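PDB 2WZP: lactococcal phage P2 ORF15 from Lactococcus phage p2, which probably serves as the distal tail protein of the phage baseplate, forming a central hub that joins the tail to the host-adhesion apparatus. Local coordinates for residues Val242-Val256 with Arg296-Ile310. Sequence-based numbering, arbitrary orientation.
Sequences VRFLDDIGNEYTAIV and RYRTRIIEKGQMELI
An antiparallel strand pairing, Val242-Leu245 against Gln306-Leu309, joins the two segments in the C-terminal part of the chain, and the loop 296-304, which leads into strand 305-310, runs along strand 251-256. Arg243 and Glu308 form a hydrogen-bonded pair, Arg243 N to Glu308 O at 2.9 Å, and Leu245 and Gln306 form the next one. Val242, Phe244, Met307 and Leu309 share one face, where apolar side chains suit packing against strands 224-233 and 312-322. The Phe244 ring is sandwiched there: Ile302 CD1 sits 3.8 Å from its centroid, almost on the ring normal, and Met307 CG covers the opposite face nearer the rim. Met307, extended through chi1 (-175°) and chi2, leaves SD oblique to the ring, a Met-aromatic contact, while Trp218 and Ile220 of strand 218-220, beyond strand 305-310, also touch Phe244. Strands 240-246 and 251-257 form a β-hairpin through a type I turn, Asp246 to Gly249, and strand 305-310 pairs with its first arm, between it and strand 218-220. Arg243 and Glu308, on the face with Leu245 and Gln306, join Glu251 and the loop residue Arg296 in a salt-bridge network suited to its partly exposed position. Arg296 grips Glu251 side-on, NE to OE2 at 2.9 Å and NH1 to OE1 at 2.8 Å, the two planes only 18° apart. Arg243 NH1 approaches the anti lone pair of Glu251 OE1, which probably offsets the arginines' like charges, while its NE and NH2 both meet Glu308 OE2 from one face of the carboxylate. Along the loop, Thr253 OG1 donates to Thr299 O at 2.6 Å, and Tyr252 OH accepts from Glu303 N and donates to a water that also bridges Leu245 O and Glu303 O.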
ATOM      1  N   VAL M 242      -9.920  41.648 -46.803  1.00 27.34           N
ATOM      2  CA  VAL M 242     -10.111  42.301 -45.506  1.00 26.62           C
ATOM      3  C   VAL M 242      -8.763  42.676 -44.890  1.00 30.66           C
ATOM      4  O   VAL M 242      -7.775  41.982 -45.118  1.00 30.64           O
ATOM      5  CB  VAL M 242     -10.922  41.403 -44.519  1.00 29.63           C
ATOM      6  CG1 VAL M 242     -12.364  41.215 -44.988  1.00 28.19           C
ATOM      7  CG2 VAL M 242     -10.241  40.047 -44.281  1.00 29.35           C
ATOM      8  N   ARG M 243      -8.730  43.754 -44.088  1.00 26.97           N
ATOM      9  CA  ARG M 243      -7.530  44.157 -43.341  1.00 26.06           C
ATOM     10  C   ARG M 243      -7.811  44.314 -41.859  1.00 29.91           C
ATOM     11  O   ARG M 243      -8.944  44.620 -41.472  1.00 30.27           O
ATOM     12  CB  ARG M 243      -6.840  45.389 -43.921  1.00 25.67           C
ATOM     13  CG  ARG M 243      -7.566  46.705 -43.725  1.00 28.86           C
ATOM     14  CD  ARG M 243      -6.779  47.750 -44.453  1.00 32.65           C
ATOM     15  NE  ARG M 243      -7.188  49.096 -44.088  1.00 42.44           N
ATOM     16  CZ  ARG M 243      -6.356  50.077 -43.777  1.00 53.32           C
ATOM     17  NH1 ARG M 243      -5.044  49.868 -43.768  1.00 39.38           N
ATOM     18  NH2 ARG M 243      -6.822  51.277 -43.479  1.00 47.48           N
ATOM     19  N   PHE M 244      -6.777  44.103 -41.032  1.00 25.24           N
ATOM     20  CA  PHE M 244      -6.892  44.161 -39.586  1.00 23.74           C
ATOM     21  C   PHE M 244      -6.007  45.249 -39.080  1.00 30.82           C
ATOM     22  O   PHE M 244      -4.842  45.331 -39.463  1.00 31.66           O
ATOM     23  CB  PHE M 244      -6.513  42.810 -38.952  1.00 24.66           C
ATOM     24  CG  PHE M 244      -7.534  41.726 -39.199  1.00 24.01           C
ATOM     25  CD1 PHE M 244      -8.547  41.483 -38.280  1.00 24.56           C
ATOM     26  CD2 PHE M 244      -7.493  40.960 -40.361  1.00 23.69           C
ATOM     27  CE1 PHE M 244      -9.510  40.505 -38.527  1.00 25.33           C
ATOM     28  CE2 PHE M 244      -8.469  39.999 -40.617  1.00 26.12           C
ATOM     29  CZ  PHE M 244      -9.473  39.776 -39.700  1.00 23.81           C
ATOM     30  N   LEU M 245      -6.562  46.076 -38.198  1.00 30.10           N
ATOM     31  CA  LEU M 245      -5.897  47.213 -37.583  1.00 31.23           C
ATOM     32  C   LEU M 245      -5.828  47.028 -36.074  1.00 37.04           C
ATOM     33  O   LEU M 245      -6.801  46.579 -35.470  1.00 37.92           O
ATOM     34  CB  LEU M 245      -6.678  48.509 -37.899  1.00 31.57           C
ATOM     35  CG  LEU M 245      -7.224  48.746 -39.324  1.00 35.60           C
ATOM     36  CD1 LEU M 245      -8.040  49.985 -39.341  1.00 35.56           C
ATOM     37  CD2 LEU M 245      -6.107  48.947 -40.343  1.00 36.97           C
ATOM     38  N   ASP M 246      -4.703  47.413 -35.461  1.00 34.79           N
ATOM     39  CA  ASP M 246      -4.512  47.343 -34.010  1.00 35.47           C
ATOM     40  C   ASP M 246      -5.257  48.486 -33.292  1.00 43.19           C
ATOM     41  O   ASP M 246      -5.904  49.310 -33.950  1.00 43.24           O
ATOM     42  CB  ASP M 246      -3.012  47.308 -33.645  1.00 36.52           C
ATOM     43  CG  ASP M 246      -2.186  48.540 -34.008  1.00 44.25           C
ATOM     44  OD1 ASP M 246      -0.937  48.473 -33.894  1.00 45.18           O
ATOM     45  OD2 ASP M 246      -2.788  49.587 -34.366  1.00 44.60           O
ATOM     46  N   ASP M 247      -5.172  48.535 -31.949  1.00 42.98           N
ATOM     47  CA  ASP M 247      -5.845  49.550 -31.137  1.00 44.49           C
ATOM     48  C   ASP M 247      -5.495  51.003 -31.475  1.00 48.95           C
ATOM     49  O   ASP M 247      -6.350  51.874 -31.302  1.00 49.66           O
ATOM     50  CB  ASP M 247      -5.764  49.252 -29.635  1.00 47.47           C
ATOM     51  CG  ASP M 247      -4.379  48.969 -29.089  1.00 71.40           C
ATOM     52  OD1 ASP M 247      -4.283  48.254 -28.066  1.00 76.00           O
ATOM     53  OD2 ASP M 247      -3.383  49.398 -29.724  1.00 78.53           O
ATOM     54  N   ILE M 248      -4.296  51.248 -32.044  1.00 44.07           N
ATOM     55  CA  ILE M 248      -3.856  52.584 -32.472  1.00 43.26           C
ATOM     56  C   ILE M 248      -4.111  52.876 -33.968  1.00 44.53           C
ATOM     57  O   ILE M 248      -3.602  53.875 -34.499  1.00 44.71           O
ATOM     58  CB  ILE M 248      -2.426  52.944 -31.981  1.00 47.45           C
ATOM     59  CG1 ILE M 248      -1.342  52.104 -32.687  1.00 49.03           C
ATOM     60  CG2 ILE M 248      -2.335  52.810 -30.462  1.00 48.79           C
ATOM     61  CD1 ILE M 248       0.130  52.458 -32.349  1.00 59.40           C
ATOM     62  N   GLY M 249      -4.912  52.009 -34.610  1.00 37.97           N
ATOM     63  CA  GLY M 249      -5.349  52.103 -36.002  1.00 36.00           C
ATOM     64  C   GLY M 249      -4.353  51.765 -37.095  1.00 38.98           C
ATOM     65  O   GLY M 249      -4.543  52.158 -38.251  1.00 39.74           O
ATOM     66  N   ASN M 250      -3.301  51.031 -36.761  1.00 34.47           N
ATOM     67  CA  ASN M 250      -2.281  50.636 -37.729  1.00 34.80           C
ATOM     68  C   ASN M 250      -2.510  49.216 -38.264  1.00 39.83           C
ATOM     69  O   ASN M 250      -2.798  48.311 -37.478  1.00 40.89           O
ATOM     70  CB  ASN M 250      -0.893  50.743 -37.098  1.00 34.01           C
ATOM     71  CG  ASN M 250      -0.428  52.164 -36.932  1.00 56.78           C
ATOM     72  OD1 ASN M 250      -0.548  53.009 -37.827  1.00 57.46           O
ATOM     73  ND2 ASN M 250       0.150  52.454 -35.794  1.00 46.60           N
ATOM     74  N   GLU M 251      -2.372  49.005 -39.585  1.00 34.21           N
ATOM     75  CA  GLU M 251      -2.574  47.675 -40.154  1.00 33.41           C
ATOM     76  C   GLU M 251      -1.434  46.742 -39.773  1.00 35.77           C
ATOM     77  O   GLU M 251      -0.268  47.127 -39.891  1.00 35.77           O
ATOM     78  CB  GLU M 251      -2.749  47.761 -41.667  1.00 34.55           C
ATOM     79  CG  GLU M 251      -2.972  46.430 -42.344  1.00 35.95           C
ATOM     80  CD  GLU M 251      -2.928  46.523 -43.850  1.00 45.69           C
ATOM     81  OE1 GLU M 251      -3.519  47.477 -44.403  1.00 48.17           O
ATOM     82  OE2 GLU M 251      -2.317  45.632 -44.480  1.00 32.03           O
ATOM     83  N   TYR M 252      -1.774  45.537 -39.286  1.00 30.32           N
ATOM     84  CA  TYR M 252      -0.771  44.559 -38.861  1.00 29.23           C
ATOM     85  C   TYR M 252      -0.851  43.234 -39.647  1.00 32.28           C
ATOM     86  O   TYR M 252       0.082  42.438 -39.571  1.00 32.51           O
ATOM     87  CB  TYR M 252      -0.829  44.330 -37.327  1.00 29.41           C
ATOM     88  CG  TYR M 252      -2.122  43.695 -36.856  1.00 30.04           C
ATOM     89  CD1 TYR M 252      -2.257  42.310 -36.784  1.00 31.84           C
ATOM     90  CD2 TYR M 252      -3.222  44.476 -36.519  1.00 29.91           C
ATOM     91  CE1 TYR M 252      -3.458  41.719 -36.390  1.00 30.87           C
ATOM     92  CE2 TYR M 252      -4.420  43.896 -36.106  1.00 31.04           C
ATOM     93  CZ  TYR M 252      -4.537  42.516 -36.051  1.00 36.55           C
ATOM     94  OH  TYR M 252      -5.720  41.930 -35.676  1.00 37.03           O
ATOM     95  N   THR M 253      -1.980  42.988 -40.345  1.00 27.34           N
ATOM     96  CA  THR M 253      -2.264  41.806 -41.180  1.00 27.01           C
ATOM     97  C   THR M 253      -3.475  42.066 -42.098  1.00 31.33           C
ATOM     98  O   THR M 253      -4.309  42.939 -41.800  1.00 30.72           O
ATOM     99  CB  THR M 253      -2.390  40.491 -40.357  1.00 31.01           C
ATOM    100  OG1 THR M 253      -2.091  39.392 -41.213  1.00 35.06           O
ATOM    101  CG2 THR M 253      -3.781  40.276 -39.746  1.00 23.97           C
ATOM    102  N   ALA M 254      -3.570  41.284 -43.199  1.00 26.55           N
ATOM    103  CA  ALA M 254      -4.651  41.359 -44.191  1.00 25.22           C
ATOM    104  C   ALA M 254      -4.657  40.121 -45.094  1.00 29.93           C
ATOM    105  O   ALA M 254      -3.601  39.557 -45.402  1.00 30.23           O
ATOM    106  CB  ALA M 254      -4.487  42.601 -45.048  1.00 25.77           C
ATOM    107  N   ILE M 255      -5.850  39.713 -45.528  1.00 25.91           N
ATOM    108  CA  ILE M 255      -6.067  38.593 -46.449  1.00 25.01           C
ATOM    109  C   ILE M 255      -6.691  39.256 -47.679  1.00 29.86           C
ATOM    110  O   ILE M 255      -7.863  39.597 -47.638  1.00 28.79           O
ATOM    111  CB  ILE M 255      -6.972  37.500 -45.804  1.00 26.54           C
ATOM    112  CG1 ILE M 255      -6.361  36.994 -44.474  1.00 25.93           C
ATOM    113  CG2 ILE M 255      -7.220  36.349 -46.778  1.00 24.46           C
ATOM    114  CD1 ILE M 255      -7.343  36.477 -43.487  1.00 31.09           C
ATOM    115  N   VAL M 256      -5.863  39.556 -48.713  1.00 26.57           N
ATOM    116  CA  VAL M 256      -6.238  40.275 -49.941  1.00 24.98           C
ATOM    117  C   VAL M 256      -5.885  39.412 -51.162  1.00 30.07           C
ATOM    118  O   VAL M 256      -4.832  38.768 -51.178  1.00 29.90           O
ATOM    119  CB  VAL M 256      -5.556  41.683 -50.009  1.00 26.79           C
ATOM    120  CG1 VAL M 256      -6.071  42.507 -51.177  1.00 25.76           C
ATOM    121  CG2 VAL M 256      -5.738  42.459 -48.716  1.00 26.45           C
ATOM    122  N   ARG M 296       1.349  40.997 -47.134  1.00 28.13           N
ATOM    123  CA  ARG M 296       0.370  41.636 -46.266  1.00 27.80           C
ATOM    124  C   ARG M 296      -0.184  40.677 -45.235  1.00 31.16           C
ATOM    125  O   ARG M 296      -0.656  41.124 -44.188  1.00 30.14           O
ATOM    126  CB  ARG M 296      -0.780  42.195 -47.097  1.00 28.66           C
ATOM    127  CG  ARG M 296      -0.568  43.614 -47.487  1.00 31.25           C
ATOM    128  CD  ARG M 296      -1.809  44.085 -48.151  1.00 31.71           C
ATOM    129  NE  ARG M 296      -2.597  44.946 -47.282  1.00 33.01           N
ATOM    130  CZ  ARG M 296      -3.555  45.740 -47.735  1.00 37.56           C
ATOM    131  NH1 ARG M 296      -4.222  46.521 -46.902  1.00 29.11           N
ATOM    132  NH2 ARG M 296      -3.850  45.764 -49.026  1.00 16.12           N
ATOM    133  N   TYR M 297      -0.208  39.371 -45.556  1.00 28.23           N
ATOM    134  CA  TYR M 297      -0.671  38.336 -44.636  1.00 28.32           C
ATOM    135  C   TYR M 297       0.490  38.038 -43.700  1.00 32.23           C
ATOM    136  O   TYR M 297       1.201  37.059 -43.903  1.00 31.76           O
ATOM    137  CB  TYR M 297      -1.073  37.074 -45.411  1.00 29.83           C
ATOM    138  CG  TYR M 297      -1.995  36.135 -44.671  1.00 31.29           C
ATOM    139  CD1 TYR M 297      -2.446  36.431 -43.391  1.00 32.89           C
ATOM    140  CD2 TYR M 297      -2.468  34.981 -45.272  1.00 32.51           C
ATOM    141  CE1 TYR M 297      -3.331  35.593 -42.723  1.00 32.93           C
ATOM    142  CE2 TYR M 297      -3.371  34.144 -44.622  1.00 34.03           C
ATOM    143  CZ  TYR M 297      -3.795  34.451 -43.342  1.00 38.07           C
ATOM    144  OH  TYR M 297      -4.662  33.615 -42.684  1.00 35.05           O
ATOM    145  N   ARG M 298       0.723  38.929 -42.723  1.00 29.52           N
ATOM    146  CA  ARG M 298       1.831  38.817 -41.788  1.00 30.34           C
ATOM    147  C   ARG M 298       1.549  37.713 -40.780  1.00 35.78           C
ATOM    148  O   ARG M 298       2.424  36.898 -40.497  1.00 35.68           O
ATOM    149  CB  ARG M 298       2.111  40.184 -41.102  1.00 32.37           C
ATOM    150  CG  ARG M 298       2.903  40.117 -39.748  1.00 50.49           C
ATOM    151  CD  ARG M 298       4.385  39.735 -39.909  1.00 59.30           C
ATOM    152  NE  ARG M 298       5.102  39.367 -38.672  1.00 59.42           N
ATOM    153  CZ  ARG M 298       5.143  38.143 -38.137  1.00 73.60           C
ATOM    154  NH1 ARG M 298       4.437  37.149 -38.669  1.00 60.07           N
ATOM    155  NH2 ARG M 298       5.862  37.913 -37.047  1.00 61.16           N
ATOM    156  N   THR M 299       0.315  37.670 -40.266  1.00 33.56           N
ATOM    157  CA  THR M 299      -0.103  36.731 -39.223  1.00 32.71           C
ATOM    158  C   THR M 299      -1.588  36.375 -39.305  1.00 36.79           C
ATOM    159  O   THR M 299      -2.360  37.078 -39.960  1.00 36.91           O
ATOM    160  CB  THR M 299       0.238  37.330 -37.841  1.00 35.78           C
ATOM    161  OG1 THR M 299      -0.052  36.351 -36.852  1.00 39.70           O
ATOM    162  CG2 THR M 299      -0.566  38.631 -37.524  1.00 31.09           C
ATOM    163  N   ARG M 300      -1.984  35.314 -38.593  1.00 34.18           N
ATOM    164  CA  ARG M 300      -3.364  34.824 -38.473  1.00 34.48           C
ATOM    165  C   ARG M 300      -3.853  35.225 -37.076  1.00 40.33           C
ATOM    166  O   ARG M 300      -5.036  35.055 -36.784  1.00 42.31           O
ATOM    167  CB  ARG M 300      -3.407  33.277 -38.580  1.00 33.88           C
ATOM    168  CG  ARG M 300      -3.577  32.665 -39.989  1.00 43.27           C
ATOM    169  CD  ARG M 300      -3.726  31.107 -40.009  1.00 38.44           C
ATOM    170  NE  ARG M 300      -2.488  30.461 -39.565  1.00 42.40           N
ATOM    171  CZ  ARG M 300      -2.184  30.215 -38.290  1.00 55.90           C
ATOM    172  NH1 ARG M 300      -3.062  30.473 -37.326  1.00 48.63           N
ATOM    173  NH2 ARG M 300      -1.002  29.698 -37.971  1.00 30.11           N
ATOM    174  N   ILE M 301      -2.939  35.710 -36.204  1.00 35.61           N
ATOM    175  CA  ILE M 301      -3.223  36.097 -34.822  1.00 36.19           C
ATOM    176  C   ILE M 301      -3.919  37.469 -34.815  1.00 41.24           C
ATOM    177  O   ILE M 301      -3.285  38.518 -35.018  1.00 41.10           O
ATOM    178  CB  ILE M 301      -1.957  36.066 -33.883  1.00 39.76           C
ATOM    179  CG1 ILE M 301      -1.086  34.788 -33.978  1.00 40.46           C
ATOM    180  CG2 ILE M 301      -2.317  36.381 -32.441  1.00 40.76           C
ATOM    181  CD1 ILE M 301      -1.834  33.359 -34.081  1.00 63.09           C
ATOM    182  N   ILE M 302      -5.225  37.440 -34.560  1.00 37.02           N
ATOM    183  CA  ILE M 302      -6.081  38.617 -34.554  1.00 36.12           C
ATOM    184  C   ILE M 302      -6.045  39.332 -33.200  1.00 44.13           C
ATOM    185  O   ILE M 302      -6.429  38.765 -32.169  1.00 46.07           O
ATOM    186  CB  ILE M 302      -7.517  38.281 -35.057  1.00 36.88           C
ATOM    187  CG1 ILE M 302      -7.531  37.531 -36.430  1.00 36.49           C
ATOM    188  CG2 ILE M 302      -8.427  39.478 -35.041  1.00 35.24           C
ATOM    189  CD1 ILE M 302      -6.611  38.022 -37.621  1.00 38.03           C
ATOM    190  N   GLU M 303      -5.588  40.586 -33.228  1.00 39.67           N
ATOM    191  CA  GLU M 303      -5.468  41.454 -32.065  1.00 38.79           C
ATOM    192  C   GLU M 303      -6.718  42.310 -31.917  1.00 43.75           C
ATOM    193  O   GLU M 303      -7.509  42.456 -32.857  1.00 44.46           O
ATOM    194  CB  GLU M 303      -4.248  42.396 -32.226  1.00 39.69           C
ATOM    195  CG  GLU M 303      -2.887  41.725 -32.309  1.00 48.57           C
ATOM    196  CD  GLU M 303      -2.502  40.832 -31.140  1.00 76.03           C
ATOM    197  OE1 GLU M 303      -1.996  39.713 -31.396  1.00 76.81           O
ATOM    198  OE2 GLU M 303      -2.705  41.241 -29.972  1.00 71.09           O
ATOM    199  N   LYS M 304      -6.853  42.936 -30.746  1.00 39.18           N
ATOM    200  CA  LYS M 304      -7.909  43.907 -30.473  1.00 37.74           C
ATOM    201  C   LYS M 304      -7.677  45.093 -31.400  1.00 36.86           C
ATOM    202  O   LYS M 304      -6.540  45.463 -31.695  1.00 36.36           O
ATOM    203  CB  LYS M 304      -7.890  44.356 -29.000  1.00 40.93           C
ATOM    204  CG  LYS M 304      -8.413  43.281 -28.036  1.00 59.70           C
ATOM    205  CD  LYS M 304      -8.393  43.751 -26.584  1.00 74.71           C
ATOM    206  CE  LYS M 304      -8.462  42.586 -25.613  1.00 93.33           C
ATOM    207  NZ  LYS M 304      -8.261  43.015 -24.199  1.00100.09           N
ATOM    208  N   GLY M 305      -8.763  45.626 -31.906  1.00 30.92           N
ATOM    209  CA  GLY M 305      -8.757  46.727 -32.847  1.00 30.03           C
ATOM    210  C   GLY M 305      -9.949  46.574 -33.744  1.00 35.86           C
ATOM    211  O   GLY M 305     -11.063  46.325 -33.258  1.00 37.02           O
ATOM    212  N   GLN M 306      -9.728  46.654 -35.054  1.00 33.04           N
ATOM    213  CA  GLN M 306     -10.844  46.494 -35.992  1.00 32.46           C
ATOM    214  C   GLN M 306     -10.500  45.936 -37.343  1.00 36.03           C
ATOM    215  O   GLN M 306      -9.380  46.126 -37.826  1.00 37.38           O
ATOM    216  CB  GLN M 306     -11.648  47.784 -36.150  1.00 33.90           C
ATOM    217  CG  GLN M 306     -10.877  48.987 -36.613  1.00 51.96           C
ATOM    218  CD  GLN M 306     -11.668  50.250 -36.384  1.00 75.46           C
ATOM    219  OE1 GLN M 306     -11.533  51.220 -37.146  1.00 77.81           O
ATOM    220  NE2 GLN M 306     -12.511  50.269 -35.337  1.00 54.60           N
ATOM    221  N   MET M 307     -11.491  45.270 -37.965  1.00 29.45           N
ATOM    222  CA  MET M 307     -11.347  44.752 -39.316  1.00 28.31           C
ATOM    223  C   MET M 307     -12.131  45.640 -40.300  1.00 35.01           C
ATOM    224  O   MET M 307     -13.309  45.953 -40.078  1.00 34.61           O
ATOM    225  CB  MET M 307     -11.790  43.281 -39.452  1.00 28.75           C
ATOM    226  CG  MET M 307     -11.522  42.708 -40.809  1.00 29.83           C
ATOM    227  SD  MET M 307     -12.354  41.155 -41.014  1.00 33.40           S
ATOM    228  CE  MET M 307     -13.948  41.709 -41.622  1.00 30.01           C
ATOM    229  N   GLU M 308     -11.459  46.010 -41.396  1.00 29.97           N
ATOM    230  CA  GLU M 308     -12.064  46.775 -42.464  1.00 28.51           C
ATOM    231  C   GLU M 308     -12.129  45.901 -43.690  1.00 32.00           C
ATOM    232  O   GLU M 308     -11.336  44.970 -43.836  1.00 32.70           O
ATOM    233  CB  GLU M 308     -11.249  48.043 -42.756  1.00 29.97           C
ATOM    234  CG  GLU M 308     -11.319  49.074 -41.632  1.00 31.60           C
ATOM    235  CD  GLU M 308     -10.570  50.359 -41.903  1.00 51.89           C
ATOM    236  OE1 GLU M 308     -10.685  51.298 -41.081  1.00 57.97           O
ATOM    237  OE2 GLU M 308      -9.840  50.415 -42.924  1.00 39.79           O
ATOM    238  N   LEU M 309     -13.100  46.168 -44.555  1.00 28.28           N
ATOM    239  CA  LEU M 309     -13.262  45.460 -45.812  1.00 27.29           C
ATOM    240  C   LEU M 309     -12.373  46.135 -46.858  1.00 32.40           C
ATOM    241  O   LEU M 309     -12.076  47.323 -46.740  1.00 32.71           O
ATOM    242  CB  LEU M 309     -14.722  45.524 -46.280  1.00 26.68           C
ATOM    243  CG  LEU M 309     -15.834  45.095 -45.329  1.00 29.58           C
ATOM    244  CD1 LEU M 309     -17.200  45.187 -46.023  1.00 28.04           C
ATOM    245  CD2 LEU M 309     -15.597  43.695 -44.764  1.00 28.76           C
ATOM    246  N   ILE M 310     -11.905  45.379 -47.846  1.00 29.53           N
ATOM    247  CA  ILE M 310     -11.132  45.925 -48.959  1.00 29.08           C
ATOM    248  C   ILE M 310     -11.903  45.578 -50.213  1.00 35.44           C
ATOM    249  O   ILE M 310     -11.995  44.396 -50.574  1.00 37.05           O
ATOM    250  CB  ILE M 310      -9.646  45.488 -49.034  1.00 31.04           C
ATOM    251  CG1 ILE M 310      -8.871  45.977 -47.788  1.00 29.97           C
ATOM    252  CG2 ILE M 310      -9.009  46.009 -50.362  1.00 31.68           C
ATOM    253  CD1 ILE M 310      -7.704  45.343 -47.561  1.00 30.04           C
TER
HETATM  254  O   HOH W   1      -7.647  43.662 -35.116  1.00 28.14           O
HETATM  255  O   HOH W   2      -3.966  45.965 -30.508  1.00 51.96           O
HETATM  256  O   HOH W   3      -0.528  43.693 -43.487  1.00 20.34           O